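Local structure of fatty Acyl-Adenylate Ligase (Escherichia coli, 3PBK) at residues F19-V23 with T196-V200; L180-S184 with L338-A342; V274-Y280 with A303-P309; S419-G423 with I434-L440. The protein belongs to the ANL clan of AMP-binding enzymes and is seen here with 5'-O-[(S)-(dodecanoyloxy)(hydroxy)phosphoryl]adenosine in its ligand pocket. All coordinates share one frame; numbering follows the deposited sequence.

Contact 1: residues F19-V23 with T196-V200; sequences FPTLV and THREV
Thr21 and His197 bring the two backbones nearest, their CA atoms 5.2 Å apart, where helices 22-29 and 197-211 both start. The imidazole of His197 is the centre of the contact. Its CG stands anti to its own carbonyl carbon (chi1 -78°), which turns ND1 to the beginning of the other helix. There ND1 accepts from Leu22 N at 3.1 Å. The bond is fairly straight at 163°, although the donor sits 27° out of the ring plane. Such a first-turn amide has no acceptor within its own helix, and Thr21, at the N-cap position, gives it none from its side chain; histidine suits the place because it can offer a bare nitrogen at the end of a short arm. Leu22 CB lies at the ring edge, 3.7 Å from ND1. Over one face comes the methyl of Thr21, a CH-pi contact with CG2 4.1 Å from the ring centroid, while Thr21 OG1 makes a weak hydrogen bond to Pro172 O. Beyond the ring the contact turns apolar: Leu22 CD1 meets Val200 CG1 at 3.8 Å, the two side chains crossing at about a right angle. Helix 84-95 adds Gln94 against both Leu22 and His197. The start of helix 197-211 is itself closed by a reciprocal pair of bonds, Glu199 N to Thr196 OG1 and Thr196 N to Glu199 OE1, each 3.2 Å long. This is a capping box, formed where strand 193-196 passes directly into the helix.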
# COMPACT_ATOMS: atom_id res chain seq x y z
N PHE A 19 -15.81 2.32 -17.78
CA PHE A 19 -15.20 1.77 -18.98
C PHE A 19 -14.69 0.34 -18.89
O PHE A 19 -14.39 -0.17 -17.80
CB PHE A 19 -14.07 2.68 -19.44
CG PHE A 19 -14.38 4.12 -19.27
CD1 PHE A 19 -14.99 4.83 -20.28
CD2 PHE A 19 -14.11 4.75 -18.07
CE1 PHE A 19 -15.29 6.15 -20.12
CE2 PHE A 19 -14.41 6.07 -17.90
CZ PHE A 19 -15.01 6.77 -18.93
N PRO A 20 -14.60 -0.32 -20.05
CA PRO A 20 -14.08 -1.68 -20.24
C PRO A 20 -12.58 -1.76 -20.04
O PRO A 20 -12.07 -2.74 -19.50
CB PRO A 20 -14.39 -1.97 -21.72
CG PRO A 20 -15.37 -0.91 -22.14
CD PRO A 20 -15.06 0.27 -21.32
N THR A 21 -11.88 -0.71 -20.46
CA THR A 21 -10.44 -0.76 -20.62
C THR A 21 -9.82 0.55 -20.19
O THR A 21 -10.43 1.59 -20.39
CB THR A 21 -10.10 -0.98 -22.09
OG1 THR A 21 -10.03 -2.39 -22.36
CG2 THR A 21 -8.79 -0.32 -22.46
N LEU A 22 -8.62 0.50 -19.61
CA LEU A 22 -7.94 1.71 -19.14
C LEU A 22 -7.75 2.73 -20.25
O LEU A 22 -7.78 3.94 -20.02
CB LEU A 22 -6.58 1.38 -18.52
CG LEU A 22 -6.56 0.96 -17.04
CD1 LEU A 22 -5.26 0.25 -16.71
CD2 LEU A 22 -6.75 2.16 -16.16
N VAL A 23 -7.54 2.24 -21.47
CA VAL A 23 -7.40 3.12 -22.62
C VAL A 23 -8.74 3.80 -22.91
O VAL A 23 -8.79 5.01 -23.13
CB VAL A 23 -6.88 2.35 -23.84
CG1 VAL A 23 -7.14 3.15 -25.12
CG2 VAL A 23 -5.40 2.04 -23.66
N THR A 196 -5.76 -7.71 -15.10
CA THR A 196 -6.31 -7.48 -16.44
C THR A 196 -7.03 -6.14 -16.49
O THR A 196 -7.31 -5.53 -15.46
CB THR A 196 -7.28 -8.60 -16.89
OG1 THR A 196 -8.55 -8.50 -16.22
CG2 THR A 196 -6.67 -9.97 -16.65
N HIS A 197 -7.32 -5.66 -17.69
CA HIS A 197 -8.11 -4.44 -17.78
C HIS A 197 -9.43 -4.57 -17.04
O HIS A 197 -9.84 -3.66 -16.33
CB HIS A 197 -8.36 -4.06 -19.23
CG HIS A 197 -7.19 -3.42 -19.89
ND1 HIS A 197 -6.90 -2.08 -19.75
CD2 HIS A 197 -6.23 -3.93 -20.70
CE1 HIS A 197 -5.81 -1.79 -20.44
NE2 HIS A 197 -5.38 -2.90 -21.03
N ARG A 198 -10.09 -5.72 -17.20
CA ARG A 198 -11.40 -5.92 -16.59
C ARG A 198 -11.34 -5.80 -15.08
O ARG A 198 -12.21 -5.19 -14.46
CB ARG A 198 -12.00 -7.27 -16.96
CG ARG A 198 -13.40 -7.45 -16.40
CD ARG A 198 -13.82 -8.89 -16.42
NE ARG A 198 -13.57 -9.55 -15.14
CZ ARG A 198 -12.62 -10.47 -14.93
NH1 ARG A 198 -11.79 -10.84 -15.91
NH2 ARG A 198 -12.49 -11.01 -13.72
N GLU A 199 -10.30 -6.40 -14.51
CA GLU A 199 -10.13 -6.41 -13.07
C GLU A 199 -9.83 -5.02 -12.52
O GLU A 199 -10.50 -4.56 -11.59
CB GLU A 199 -9.05 -7.42 -12.69
CG GLU A 199 -9.49 -8.85 -12.98
CD GLU A 199 -8.33 -9.82 -13.21
OE1 GLU A 199 -7.17 -9.48 -12.88
OE2 GLU A 199 -8.59 -10.93 -13.72
N VAL A 200 -8.85 -4.33 -13.09
CA VAL A 200 -8.52 -3.01 -12.57
C VAL A 200 -9.71 -2.06 -12.77
O VAL A 200 -9.89 -1.12 -11.99
CB VAL A 200 -7.24 -2.42 -13.21
CG1 VAL A 200 -7.54 -1.84 -14.57
CG2 VAL A 200 -6.63 -1.34 -12.32

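Contact 2: residues L180-S184 with L338-A342; sequences LQYTS and LAENA. With 1ZZ (5'-O-[(S)-(dodecanoyloxy)(hydroxy)phosphoryl]adenosine), chain C.
Glu340 presents its carboxylate to Ser184 by one face: Ser184 OG donates to Glu340 OE2 at 3.0 Å from above the carboxylate plane, 57° out of it, and Ser184 CB follows at 3.4 Å from the same oxygen. OE2 has a further, stronger partner in Tyr424 OH, so two hydroxyls hold the acid group. The segments are the start of the Thr/Ser/Gly-rich loop and the Leu-Ala-Glu turn after strand 332-337, both familiar elements of the ANL fold beside its ligand pocket. A bend at chi2 (82°) folds the glutamate chain back, bringing its end nearer to the serine than its CB direction suggests. Glutamate is long enough to reach across to the short serine, whose hydroxyl can donate to it. Alongside it, the contact is apolar. Gln181 has CG opposite its backbone N (chi1 178°), which sets that methylene against Ala339 CB at 3.6 Å. Alanine fits here because its methyl touches both Gln181 CG and Ser184 OG while its backbone remains close to the bound 5'-O-[(S)-(dodecanoyloxy)(hydroxy)phosphoryl]adenosine. Leu338 flanks the same ligand, its CB 3.5 Å from ligand C13. At another phosphate oxygen, Thr183 OG1 is 3.8 Å from ligand O4, too far for a firm bond. Ala339 N does donate to ligand O3 at 2.8 Å, though at a bent angle.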
# COMPACT_ATOMS: atom_id res chain seq x y z
N LEU A 180 1.56 -5.59 -13.97
CA LEU A 180 1.89 -6.56 -12.93
C LEU A 180 2.31 -5.84 -11.67
O LEU A 180 3.11 -4.92 -11.72
CB LEU A 180 3.01 -7.49 -13.39
CG LEU A 180 2.79 -8.30 -14.66
CD1 LEU A 180 3.95 -9.25 -14.89
CD2 LEU A 180 1.49 -9.06 -14.55
N GLN A 181 1.79 -6.28 -10.53
CA GLN A 181 2.09 -5.63 -9.27
C GLN A 181 2.99 -6.50 -8.41
O GLN A 181 2.55 -7.54 -7.93
CB GLN A 181 0.80 -5.32 -8.52
CG GLN A 181 1.02 -4.69 -7.16
CD GLN A 181 1.72 -3.35 -7.25
OE1 GLN A 181 1.09 -2.31 -7.49
NE2 GLN A 181 3.03 -3.35 -7.04
N TYR A 182 4.22 -6.06 -8.20
CA TYR A 182 5.21 -6.91 -7.54
C TYR A 182 5.43 -6.70 -6.03
O TYR A 182 6.21 -7.42 -5.42
CB TYR A 182 6.55 -6.87 -8.27
CG TYR A 182 6.66 -7.93 -9.32
CD1 TYR A 182 6.29 -7.68 -10.64
CD2 TYR A 182 7.12 -9.20 -9.00
CE1 TYR A 182 6.39 -8.65 -11.61
CE2 TYR A 182 7.23 -10.18 -9.97
CZ TYR A 182 6.85 -9.90 -11.27
OH TYR A 182 6.95 -10.88 -12.24
N THR A 183 4.73 -5.75 -5.44
CA THR A 183 4.89 -5.55 -4.00
C THR A 183 4.64 -6.85 -3.24
O THR A 183 5.04 -6.98 -2.08
CB THR A 183 3.98 -4.43 -3.44
OG1 THR A 183 2.60 -4.82 -3.50
CG2 THR A 183 4.22 -3.11 -4.20
N SER A 184 3.99 -7.81 -3.89
CA SER A 184 3.53 -9.02 -3.20
C SER A 184 4.58 -10.11 -2.93
O SER A 184 4.29 -11.10 -2.24
CB SER A 184 2.32 -9.61 -3.94
OG SER A 184 1.26 -8.69 -3.94
N LEU A 338 -5.79 -5.07 -0.85
CA LEU A 338 -4.51 -5.68 -1.15
C LEU A 338 -4.31 -5.69 -2.65
O LEU A 338 -5.24 -5.39 -3.40
CB LEU A 338 -4.39 -7.09 -0.59
CG LEU A 338 -5.39 -8.16 -0.99
CD1 LEU A 338 -4.98 -9.50 -0.39
CD2 LEU A 338 -6.80 -7.78 -0.54
N ALA A 339 -3.10 -6.00 -3.10
CA ALA A 339 -2.77 -5.92 -4.52
C ALA A 339 -3.51 -7.00 -5.26
O ALA A 339 -3.95 -6.80 -6.39
CB ALA A 339 -1.28 -6.05 -4.73
N GLU A 340 -3.67 -8.14 -4.59
CA GLU A 340 -4.27 -9.32 -5.18
C GLU A 340 -5.74 -9.10 -5.54
O GLU A 340 -6.39 -9.99 -6.08
CB GLU A 340 -4.13 -10.53 -4.24
CG GLU A 340 -2.72 -11.13 -4.17
CD GLU A 340 -1.79 -10.40 -3.22
OE1 GLU A 340 -2.19 -9.34 -2.67
OE2 GLU A 340 -0.64 -10.88 -3.01
N ASN A 341 -6.25 -7.92 -5.24
CA ASN A 341 -7.60 -7.52 -5.64
C ASN A 341 -7.51 -6.17 -6.34
O ASN A 341 -8.44 -5.36 -6.27
CB ASN A 341 -8.51 -7.43 -4.41
CG ASN A 341 -10.00 -7.31 -4.77
OD1 ASN A 341 -10.65 -6.31 -4.48
ND2 ASN A 341 -10.54 -8.35 -5.41
N ALA A 342 -6.38 -5.93 -7.02
CA ALA A 342 -6.06 -4.62 -7.61
C ALA A 342 -5.72 -3.59 -6.53
O ALA A 342 -4.62 -3.07 -6.48
CB ALA A 342 -7.18 -4.13 -8.52
P 1ZZ C . -0.91 -3.96 -0.53
C1 1ZZ C . -9.08 7.76 -4.61
N1 1ZZ C . -3.72 -4.29 5.06
O1 1ZZ C . -2.29 -1.33 0.98
C2 1ZZ C . -9.14 6.31 -4.21
N2 1ZZ C . -5.18 -2.64 4.81
O2 1ZZ C . -2.01 -2.77 -0.83
C3 1ZZ C . -8.12 5.80 -3.19
N3 1ZZ C . -4.29 -4.73 7.52
O3 1ZZ C . -1.03 -5.31 -1.37
C4 1ZZ C . -8.37 4.36 -2.70
N4 1ZZ C . -5.94 -3.34 8.37
O4 1ZZ C . 0.37 -3.50 -0.74
C5 1ZZ C . -7.76 3.83 -1.40
N5 1ZZ C . -6.97 -1.66 6.94
O5 1ZZ C . -1.07 -4.40 1.00
C6 1ZZ C . -7.60 2.33 -1.43
O6 1ZZ C . -2.18 -4.88 3.51
C7 1ZZ C . -7.76 1.50 -0.18
O7 1ZZ C . -2.74 -7.79 5.43
C8 1ZZ C . -6.97 0.22 -0.09
O8 1ZZ C . -3.66 -8.04 2.73
C9 1ZZ C . -6.04 -0.02 1.12
C10 1ZZ C . -4.63 -0.50 0.91
C11 1ZZ C . -4.15 -1.44 -0.10
C12 1ZZ C . -2.81 -1.97 0.13
C13 1ZZ C . -1.77 -5.59 1.21
C14 1ZZ C . -2.01 -6.03 2.66
C15 1ZZ C . -3.25 -6.79 3.16
C16 1ZZ C . -3.05 -6.69 4.61
C17 1ZZ C . -2.64 -5.26 4.78
C18 1ZZ C . -4.21 -3.41 4.20
C19 1ZZ C . -5.27 -3.10 6.13
C20 1ZZ C . -4.41 -4.08 6.30
C21 1ZZ C . -5.08 -4.31 8.54
C22 1ZZ C . -6.04 -2.70 7.13

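Contact 3: residues V274-Y280 with A303-P309; sequences VAPPFGY and AGIGAEP. With 1ZZ (5'-O-[(S)-(dodecanoyloxy)(hydroxy)phosphoryl]adenosine), chain C.
Tyr280 points its CB from the first turn of helix 277-285 toward the strand that carries Ile305. Beyond CB, one side of the ring meets that isoleucine at an oblique angle: CD2 is 3.9 Å and CE2 3.4 Å from Ile305 CG1. On its other side the ring is near alanine, with CZ 4.1 Å from Ala303 CB. At the tip, OH donates to Gly304 O at 2.9 Å, with the oxygen lying in the ring plane at the edge. That oxygen also accepts from Ala275 N at 3.2 Å, and the two donors arrive from opposite faces of the carbonyl plane. A tyrosine suits the site, since its ring fills an aromatic core with Trp261, Phe318 and Phe332, all edge-to-face, while its hydroxyl serves a buried backbone oxygen. The segments belong to a beta-alpha-beta unit: strands 272-275 and 302-305 are parallel neighbours in the central sheet, and helix 277-285 lies in the connection. Where they pair, Val274 packs over Gly304, whose lack of a side chain admits the valine's methyls. Further on, the rigid ring of Pro277 sets CD against Ile305 CG2 at 4.0 Å. Its CG approaches Glu308 O. Ala307 N lies 3.0 Å from N2 of the adenine of 5'-O-[(S)-(dodecanoyloxy)(hydroxy)phosphoryl]adenosine, and the ring of Pro309 packs against adenine C21 at 3.9 Å through its CG.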
# COMPACT_ATOMS: atom_id res chain seq x y z
N VAL A 274 -5.61 9.79 0.81
CA VAL A 274 -5.54 8.59 1.62
C VAL A 274 -4.08 8.29 1.90
O VAL A 274 -3.23 8.47 1.04
CB VAL A 274 -6.20 7.37 0.91
CG1 VAL A 274 -6.18 6.15 1.82
CG2 VAL A 274 -7.63 7.70 0.50
N ALA A 275 -3.80 7.84 3.12
CA ALA A 275 -2.45 7.52 3.55
C ALA A 275 -2.52 6.34 4.51
O ALA A 275 -3.59 6.00 5.00
CB ALA A 275 -1.84 8.72 4.23
N PRO A 276 -1.37 5.70 4.78
CA PRO A 276 -1.27 4.68 5.82
C PRO A 276 -1.33 5.30 7.22
O PRO A 276 -1.10 6.50 7.36
CB PRO A 276 0.12 4.09 5.60
CG PRO A 276 0.65 4.70 4.34
CD PRO A 276 -0.07 5.98 4.16
N PRO A 277 -1.62 4.49 8.24
CA PRO A 277 -1.67 4.96 9.62
C PRO A 277 -0.54 5.90 9.99
O PRO A 277 -0.79 6.94 10.60
CB PRO A 277 -1.53 3.67 10.41
CG PRO A 277 -2.18 2.68 9.58
CD PRO A 277 -1.88 3.05 8.15
N PHE A 278 0.69 5.56 9.62
CA PHE A 278 1.84 6.38 10.01
C PHE A 278 1.88 7.74 9.31
O PHE A 278 2.44 8.68 9.85
CB PHE A 278 3.17 5.64 9.77
CG PHE A 278 3.57 5.54 8.33
CD1 PHE A 278 4.22 6.60 7.71
CD2 PHE A 278 3.30 4.39 7.59
CE1 PHE A 278 4.59 6.53 6.37
CE2 PHE A 278 3.67 4.30 6.26
CZ PHE A 278 4.31 5.38 5.64
N GLY A 279 1.30 7.84 8.12
CA GLY A 279 1.26 9.12 7.45
C GLY A 279 0.56 10.15 8.30
O GLY A 279 0.93 11.32 8.33
N TYR A 280 -0.46 9.71 9.02
CA TYR A 280 -1.24 10.58 9.88
C TYR A 280 -0.49 10.86 11.16
O TYR A 280 -0.45 12.00 11.64
CB TYR A 280 -2.62 9.97 10.19
CG TYR A 280 -3.61 10.06 9.04
CD1 TYR A 280 -4.35 11.22 8.82
CD2 TYR A 280 -3.80 8.99 8.17
CE1 TYR A 280 -5.26 11.30 7.76
CE2 TYR A 280 -4.71 9.07 7.10
CZ TYR A 280 -5.43 10.23 6.91
OH TYR A 280 -6.33 10.30 5.87
N ALA A 303 -10.70 11.72 4.32
CA ALA A 303 -9.36 11.33 4.75
C ALA A 303 -9.32 9.82 5.03
O ALA A 303 -9.82 9.35 6.05
CB ALA A 303 -8.94 12.12 5.98
N GLY A 304 -8.73 9.07 4.10
CA GLY A 304 -8.73 7.63 4.19
C GLY A 304 -7.52 7.04 4.89
O GLY A 304 -6.43 7.62 4.86
N ILE A 305 -7.72 5.90 5.54
CA ILE A 305 -6.63 5.20 6.20
C ILE A 305 -6.73 3.73 5.90
O ILE A 305 -7.81 3.15 6.00
CB ILE A 305 -6.68 5.35 7.73
CG1 ILE A 305 -7.03 6.78 8.13
CG2 ILE A 305 -5.37 4.91 8.34
CD1 ILE A 305 -8.50 6.97 8.50
N GLY A 306 -5.61 3.12 5.55
CA GLY A 306 -5.56 1.69 5.31
C GLY A 306 -4.12 1.30 5.06
O GLY A 306 -3.24 2.14 5.24
N ALA A 307 -3.89 0.05 4.65
CA ALA A 307 -2.57 -0.48 4.33
C ALA A 307 -1.96 -1.31 5.46
O ALA A 307 -1.19 -2.25 5.22
CB ALA A 307 -1.61 0.63 3.89
N GLU A 308 -2.30 -0.96 6.69
CA GLU A 308 -1.79 -1.66 7.86
C GLU A 308 -2.86 -1.52 8.91
O GLU A 308 -3.75 -0.68 8.75
CB GLU A 308 -0.49 -1.00 8.34
CG GLU A 308 0.66 -1.18 7.34
CD GLU A 308 1.82 -0.25 7.59
OE1 GLU A 308 2.35 -0.28 8.73
OE2 GLU A 308 2.22 0.49 6.65
N PRO A 309 -2.81 -2.34 9.97
CA PRO A 309 -3.84 -2.24 11.03
C PRO A 309 -3.96 -0.81 11.55
O PRO A 309 -2.96 -0.20 11.94
CB PRO A 309 -3.32 -3.18 12.12
CG PRO A 309 -2.44 -4.15 11.38
CD PRO A 309 -1.82 -3.38 10.26
P 1ZZ C . -0.91 -3.96 -0.53
C1 1ZZ C . -9.08 7.76 -4.61
N1 1ZZ C . -3.72 -4.29 5.06
O1 1ZZ C . -2.29 -1.33 0.98
C2 1ZZ C . -9.14 6.31 -4.21
N2 1ZZ C . -5.18 -2.64 4.81
O2 1ZZ C . -2.01 -2.77 -0.83
C3 1ZZ C . -8.12 5.80 -3.19
N3 1ZZ C . -4.29 -4.73 7.52
O3 1ZZ C . -1.03 -5.31 -1.37
C4 1ZZ C . -8.37 4.36 -2.70
N4 1ZZ C . -5.94 -3.34 8.37
O4 1ZZ C . 0.37 -3.50 -0.74
C5 1ZZ C . -7.76 3.83 -1.40
N5 1ZZ C . -6.97 -1.66 6.94
O5 1ZZ C . -1.07 -4.40 1.00
C6 1ZZ C . -7.60 2.33 -1.43
O6 1ZZ C . -2.18 -4.88 3.51
C7 1ZZ C . -7.76 1.50 -0.18
O7 1ZZ C . -2.74 -7.79 5.43
C8 1ZZ C . -6.97 0.22 -0.09
O8 1ZZ C . -3.66 -8.04 2.73
C9 1ZZ C . -6.04 -0.02 1.12
C10 1ZZ C . -4.63 -0.50 0.91
C11 1ZZ C . -4.15 -1.44 -0.10
C12 1ZZ C . -2.81 -1.97 0.13
C13 1ZZ C . -1.77 -5.59 1.21
C14 1ZZ C . -2.01 -6.03 2.66
C15 1ZZ C . -3.25 -6.79 3.16
C16 1ZZ C . -3.05 -6.69 4.61
C17 1ZZ C . -2.64 -5.26 4.78
C18 1ZZ C . -4.21 -3.41 4.20
C19 1ZZ C . -5.27 -3.10 6.13
C20 1ZZ C . -4.41 -4.08 6.30
C21 1ZZ C . -5.08 -4.31 8.54
C22 1ZZ C . -6.04 -2.70 7.13

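Contact 4: residues S419-G423 with I434-L440; sequences SLMSG and IAATGWL
Ile434, whose CG2 and whose neighbour Gly438 O both meet Leu420 CD1 of the opposing loop, accepts through its own O from Gly438 N at 2.8 Å, closing the last turn of helix 428-437. Gly438 leaves the helix with a positive phi (86°), a conformation that glycine adopts easily. Next to it Thr437 OG1 takes the amide of Trp439 at 2.9 Å, an ST turn that redirects the chain; the same hydroxyl bonds Glu433 O. The turn delivers Leu440 to strand 440-442, which pairs antiparallel with strand 411-416, so loop 419-423 and the helix together form the connection between two neighbouring strands. Branched apolar side chains join loop and helix. Leu420 CD1 meets Ile434 CG2 tip to tip at 3.7 Å, while its other methyl, CD2, is 4.0 Å from Leu440 CB. Met421, present as selenomethionine, extends fully beyond CG (chi2 172°, chi3 179°). Its long, unbranched arm thereby puts the terminal CE 3.6 Å from Ile434 CD1 and 3.6 Å from Leu440 CD1, crossing both side chains at about a right angle.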
# COMPACT_ATOMS: atom_id res chain seq x y z
N SER A 419 -12.92 -7.69 -9.21
CA SER A 419 -11.62 -7.09 -8.96
C SER A 419 -10.53 -8.13 -8.75
O SER A 419 -9.36 -7.85 -8.99
CB SER A 419 -11.70 -6.19 -7.73
OG SER A 419 -12.59 -5.10 -7.97
N LEU A 420 -10.90 -9.32 -8.32
CA LEU A 420 -9.93 -10.37 -8.02
C LEU A 420 -8.94 -10.55 -9.16
O LEU A 420 -9.32 -10.51 -10.33
CB LEU A 420 -10.64 -11.69 -7.77
CG LEU A 420 -10.09 -12.59 -6.67
CD1 LEU A 420 -10.37 -14.04 -7.01
CD2 LEU A 420 -8.62 -12.36 -6.50
N MSE A 421 -7.67 -10.76 -8.81
CA MSE A 421 -6.62 -10.96 -9.79
C MSE A 421 -6.85 -12.24 -10.56
O MSE A 421 -7.82 -12.96 -10.32
CB MSE A 421 -5.27 -11.04 -9.10
CG MSE A 421 -5.13 -12.28 -8.25
SE MSE A 421 -3.31 -12.52 -7.58
CE MSE A 421 -3.59 -14.16 -6.56
N SER A 422 -5.94 -12.54 -11.48
CA SER A 422 -6.04 -13.76 -12.26
C SER A 422 -5.16 -14.82 -11.64
O SER A 422 -5.36 -16.02 -11.83
CB SER A 422 -5.64 -13.49 -13.70
OG SER A 422 -6.43 -12.45 -14.26
N GLY A 423 -4.18 -14.34 -10.88
CA GLY A 423 -3.20 -15.18 -10.21
C GLY A 423 -1.84 -14.51 -10.28
O GLY A 423 -1.71 -13.42 -10.81
N ILE A 434 -7.88 -19.95 -8.50
CA ILE A 434 -8.76 -18.80 -8.63
C ILE A 434 -9.80 -19.07 -9.71
O ILE A 434 -10.99 -18.82 -9.50
CB ILE A 434 -7.96 -17.53 -8.93
CG1 ILE A 434 -7.20 -17.11 -7.67
CG2 ILE A 434 -8.88 -16.41 -9.41
CD1 ILE A 434 -6.66 -15.71 -7.71
N ALA A 435 -9.34 -19.59 -10.85
CA ALA A 435 -10.22 -20.00 -11.94
C ALA A 435 -11.28 -21.02 -11.48
O ALA A 435 -12.44 -20.96 -11.91
CB ALA A 435 -9.39 -20.58 -13.06
N ALA A 436 -10.87 -21.93 -10.60
CA ALA A 436 -11.73 -22.98 -10.07
C ALA A 436 -12.75 -22.51 -9.02
O ALA A 436 -13.96 -22.66 -9.20
CB ALA A 436 -10.86 -24.10 -9.51
N THR A 437 -12.27 -21.96 -7.91
CA THR A 437 -13.17 -21.55 -6.82
C THR A 437 -13.75 -20.15 -6.97
O THR A 437 -14.88 -19.90 -6.59
CB THR A 437 -12.48 -21.63 -5.46
OG1 THR A 437 -11.53 -20.56 -5.34
CG2 THR A 437 -11.76 -22.97 -5.30
N GLY A 438 -12.96 -19.23 -7.49
CA GLY A 438 -13.39 -17.85 -7.58
C GLY A 438 -13.09 -17.09 -6.29
O GLY A 438 -13.41 -15.91 -6.17
N TRP A 439 -12.47 -17.80 -5.34
CA TRP A 439 -12.10 -17.23 -4.05
C TRP A 439 -10.60 -17.14 -3.87
O TRP A 439 -9.84 -17.94 -4.41
CB TRP A 439 -12.63 -18.09 -2.90
CG TRP A 439 -14.07 -17.96 -2.69
CD1 TRP A 439 -15.02 -18.84 -3.08
CD2 TRP A 439 -14.76 -16.88 -2.04
NE1 TRP A 439 -16.26 -18.38 -2.73
CE2 TRP A 439 -16.13 -17.18 -2.08
CE3 TRP A 439 -14.35 -15.69 -1.43
CZ2 TRP A 439 -17.10 -16.34 -1.53
CZ3 TRP A 439 -15.32 -14.86 -0.89
CH2 TRP A 439 -16.68 -15.19 -0.95
N LEU A 440 -10.18 -16.17 -3.07
CA LEU A 440 -8.79 -16.05 -2.71
C LEU A 440 -8.71 -15.87 -1.21
O LEU A 440 -9.48 -15.10 -0.63
CB LEU A 440 -8.15 -14.84 -3.37
CG LEU A 440 -6.76 -14.58 -2.84
CD1 LEU A 440 -5.73 -15.14 -3.78
CD2 LEU A 440 -6.53 -13.11 -2.65

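Contacts 2 and 3 both touch the bound 5'-O-[(S)-(dodecanoyloxy)(hydroxy)phosphoryl]adenosine, contact 2 beside its phosphate and contact 3 mainly beside its adenine; their centres are 18 Å apart. Contacts 1 and 4 stand further back, with the side chain of Val200 about 11 Å and that of Leu440 about 8 Å from the ligand. Contact 4 joins contacts 1 and 2: Glu199 OE2 of contact 1 lies 2.7 Å from Ser422 OG, and Glu340 O of contact 2 lies 3.1 Å from Met421 N, probably hydrogen-bonded. Loop 419-423 thus links helix 197-211 to the turn that faces the phosphate. Contact 3 touches none of these, its nearest atoms about 8 Å from contact 2 and about 14 Å from contact 4.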